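Local coordinates for PTS system, IIA component (Streptococcus pneumoniae serotype 4, PDB 5T3U), which probably carries a phosphoryl group as the cytoplasmic IIA component of a mannose-type sugar phosphotransferase system linked to fucose utilization, at residues 59-64 with 69-74. Numbering follows the deposited sequence.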
ATOM      1  N   ASN A  59     -16.894 -15.766   0.765  1.00 31.31           N
ATOM      2  CA  ASN A  59     -17.021 -16.195   2.161  1.00 31.65           C
ATOM      3  C   ASN A  59     -16.493 -15.200   3.184  1.00 31.09           C
ATOM      4  O   ASN A  59     -17.114 -15.006   4.226  1.00 31.30           O
ATOM      5  CB  ASN A  59     -16.335 -17.571   2.359  1.00 32.74           C
ATOM      6  CG  ASN A  59     -17.176 -18.735   1.830  1.00 36.83           C
ATOM      7  OD1 ASN A  59     -18.360 -18.577   1.501  1.00 40.65           O
ATOM      8  ND2 ASN A  59     -16.566 -19.917   1.753  1.00 41.03           N
ATOM      9  N   GLN A  60     -15.349 -14.565   2.907  1.00 31.26           N
ATOM     10  CA  GLN A  60     -14.817 -13.508   3.807  1.00 30.12           C
ATOM     11  C   GLN A  60     -15.779 -12.328   3.936  1.00 29.86           C
ATOM     12  O   GLN A  60     -15.996 -11.824   5.054  1.00 29.28           O
ATOM     13  CB  GLN A  60     -13.436 -12.980   3.349  1.00 30.79           C
ATOM     14  CG  GLN A  60     -12.333 -14.014   3.269  1.00 30.80           C
ATOM     15  CD  GLN A  60     -11.809 -14.405   4.625  1.00 35.99           C
ATOM     16  OE1 GLN A  60     -12.502 -15.073   5.403  1.00 37.71           O
ATOM     17  NE2 GLN A  60     -10.552 -13.997   4.927  1.00 36.83           N
ATOM     18  N   VAL A  61     -16.355 -11.876   2.821  1.00 29.13           N
ATOM     19  CA  VAL A  61     -17.275 -10.727   2.889  1.00 29.49           C
ATOM     20  C   VAL A  61     -18.580 -11.107   3.623  1.00 30.82           C
ATOM     21  O   VAL A  61     -19.037 -10.370   4.506  1.00 30.48           O
ATOM     22  CB  VAL A  61     -17.597 -10.097   1.521  1.00 29.35           C
ATOM     23  CG1 VAL A  61     -18.664  -9.001   1.668  1.00 27.63           C
ATOM     24  CG2 VAL A  61     -16.353  -9.498   0.855  1.00 28.73           C
ATOM     25  N   ASP A  62     -19.159 -12.262   3.263  1.00 31.80           N
ATOM     26  CA  ASP A  62     -20.387 -12.768   3.897  1.00 32.36           C
ATOM     27  C   ASP A  62     -20.224 -12.900   5.404  1.00 32.52           C
ATOM     28  O   ASP A  62     -21.070 -12.442   6.174  1.00 33.03           O
ATOM     29  CB  ASP A  62     -20.767 -14.144   3.320  1.00 32.56           C
ATOM     30  CG  ASP A  62     -21.261 -14.073   1.887  1.00 33.19           C
ATOM     31  OD1 ASP A  62     -21.638 -12.976   1.415  1.00 33.84           O
ATOM     32  OD2 ASP A  62     -21.308 -15.136   1.223  1.00 34.80           O
ATOM     33  N   GLU A  63     -19.132 -13.515   5.830  1.00 32.37           N
ATOM     34  CA  GLU A  63     -18.890 -13.697   7.258  1.00 33.41           C
ATOM     35  C   GLU A  63     -18.665 -12.403   8.034  1.00 32.93           C
ATOM     36  O   GLU A  63     -19.059 -12.279   9.193  1.00 33.05           O
ATOM     37  CB  GLU A  63     -17.768 -14.701   7.491  1.00 33.70           C
ATOM     38  CG  GLU A  63     -18.242 -16.118   7.202  1.00 37.87           C
ATOM     39  CD  GLU A  63     -17.109 -17.102   7.007  1.00 43.65           C
ATOM     40  OE1 GLU A  63     -17.275 -17.995   6.145  1.00 48.31           O
ATOM     41  OE2 GLU A  63     -16.065 -16.990   7.699  1.00 45.15           O
ATOM     42  N   LEU A  64     -18.078 -11.414   7.376  1.00 32.92           N
ATOM     43  CA  LEU A  64     -17.892 -10.118   7.992  1.00 31.61           C
ATOM     44  C   LEU A  64     -19.255  -9.455   8.131  1.00 31.59           C
ATOM     45  O   LEU A  64     -19.507  -8.774   9.119  1.00 31.81           O
ATOM     46  CB  LEU A  64     -16.865  -9.272   7.206  1.00 30.78           C
ATOM     47  CG  LEU A  64     -15.380  -9.584   7.521  1.00 30.03           C
ATOM     48  CD1 LEU A  64     -14.405  -8.858   6.565  1.00 26.40           C
ATOM     49  CD2 LEU A  64     -15.007  -9.268   8.995  1.00 28.82           C
ATOM     50  N   GLN A  69     -22.565  -4.206  10.150  1.00 31.87           N
ATOM     51  CA  GLN A  69     -23.641  -3.731   9.264  1.00 33.86           C
ATOM     52  C   GLN A  69     -23.190  -3.479   7.819  1.00 34.49           C
ATOM     53  O   GLN A  69     -23.964  -3.702   6.876  1.00 34.62           O
ATOM     54  CB  GLN A  69     -24.258  -2.442   9.799  1.00 33.68           C
ATOM     55  CG  GLN A  69     -25.073  -2.610  11.082  1.00 35.76           C
ATOM     56  CD  GLN A  69     -25.644  -1.268  11.514  1.00 40.30           C
ATOM     57  OE1 GLN A  69     -25.175  -0.657  12.471  1.00 44.69           O
ATOM     58  NE2 GLN A  69     -26.608  -0.773  10.764  1.00 40.32           N
ATOM     59  N   GLU A  70     -21.966  -2.971   7.656  1.00 34.46           N
ATOM     60  CA  GLU A  70     -21.371  -2.759   6.350  1.00 34.67           C
ATOM     61  C   GLU A  70     -19.975  -3.366   6.282  1.00 34.04           C
ATOM     62  O   GLU A  70     -19.363  -3.666   7.325  1.00 34.45           O
ATOM     63  CB  GLU A  70     -21.179  -1.278   6.126  1.00 35.72           C
ATOM     64  CG  GLU A  70     -22.400  -0.431   6.140  1.00 41.36           C
ATOM     65  CD  GLU A  70     -22.003   1.023   6.141  1.00 47.94           C
ATOM     66  OE1 GLU A  70     -20.774   1.327   6.160  1.00 51.30           O
ATOM     67  OE2 GLU A  70     -22.915   1.863   6.130  1.00 53.05           O
ATOM     68  N   VAL A  71     -19.463  -3.544   5.061  1.00 32.47           N
ATOM     69  CA  VAL A  71     -18.070  -3.954   4.851  1.00 30.93           C
ATOM     70  C   VAL A  71     -17.416  -3.049   3.784  1.00 30.20           C
ATOM     71  O   VAL A  71     -18.013  -2.760   2.742  1.00 30.03           O
ATOM     72  CB  VAL A  71     -17.981  -5.454   4.488  1.00 31.16           C
ATOM     73  CG1 VAL A  71     -16.549  -5.864   4.062  1.00 32.08           C
ATOM     74  CG2 VAL A  71     -18.440  -6.301   5.646  1.00 30.89           C
ATOM     75  N   ILE A  72     -16.205  -2.576   4.067  1.00 28.87           N
ATOM     76  CA  ILE A  72     -15.364  -1.962   3.049  1.00 27.22           C
ATOM     77  C   ILE A  72     -14.324  -2.990   2.611  1.00 26.62           C
ATOM     78  O   ILE A  72     -13.608  -3.563   3.421  1.00 26.23           O
ATOM     79  CB  ILE A  72     -14.725  -0.628   3.544  1.00 28.85           C
ATOM     80  CG1 ILE A  72     -15.836   0.331   3.994  1.00 29.17           C
ATOM     81  CG2 ILE A  72     -13.879   0.086   2.407  1.00 25.45           C
ATOM     82  CD1 ILE A  72     -15.309   1.570   4.659  1.00 34.29           C
ATOM     83  N   VAL A  73     -14.320  -3.268   1.314  1.00 25.66           N
ATOM     84  CA  VAL A  73     -13.312  -4.078   0.684  1.00 24.87           C
ATOM     85  C   VAL A  73     -12.241  -3.127   0.138  1.00 24.83           C
ATOM     86  O   VAL A  73     -12.545  -2.203  -0.652  1.00 24.30           O
ATOM     87  CB  VAL A  73     -13.917  -4.927  -0.480  1.00 25.04           C
ATOM     88  CG1 VAL A  73     -12.851  -5.800  -1.136  1.00 23.63           C
ATOM     89  CG2 VAL A  73     -15.068  -5.802   0.024  1.00 25.01           C
ATOM     90  N   LEU A  74     -11.004  -3.343   0.571  1.00 24.69           N
ATOM     91  CA  LEU A  74      -9.849  -2.618   0.011  1.00 24.69           C
ATOM     92  C   LEU A  74      -9.126  -3.560  -0.925  1.00 25.25           C
ATOM     93  O   LEU A  74      -8.792  -4.690  -0.539  1.00 24.44           O
ATOM     94  CB  LEU A  74      -8.906  -2.156   1.116  1.00 24.33           C
ATOM     95  CG  LEU A  74      -9.490  -1.230   2.191  1.00 25.53           C
ATOM     96  CD1 LEU A  74      -8.365  -0.828   3.169  1.00 24.10           C
ATOM     97  CD2 LEU A  74     -10.205   0.000   1.603  1.00 24.26           C
TER
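Val71 pushes its side chain from the strand into the flank of the helix, between Val61 and Leu64, which lie one helical turn apart. From its CB, which faces the helix, the two methyls part company. CG2, set beside the backbone N, does the closer touching, coming to 3.7 Å from CB of Leu64. The same methyl also lies near the backbone C of Leu64 (4.1 Å) and, more loosely, near the carbonyl O of Val61. CG1 stands opposite the backbone N (chi1 172°) and looks toward the preceding turn, a looser 4.5 Å from CG1 of Val61. Farther along the strand, Val73 takes over: its CG2 meets CG2 of Val61 at 4.0 Å, the two valines crossing at about a right angle. Ile72 and Leu74, alternating with these valines, pack instead on helix 104-112 across the sheet. Val61 is also bordered by Leu12, Val96 and Phe90, which extend the apolar layer over neighbouring strands and helix 81-90. Glu63 forms a salt bridge with Arg40 of strand 39-44, and Asp62, directed away from the strand, one with Lys58. Helix and strand axes approach to 8.7 Å and run nearly antiparallel, at 148°, because the chain reverses through a short turn between them. The four touching side chains are all aliphatic and buried. This is helix-on-sheet packing in the alpha/beta fold of mannose-family IIA proteins: helix 50-65 is the connection of a beta-alpha-beta crossover from strand 39-44, outermost within the chain, over strand 7-16 to the central parallel strand 68-75.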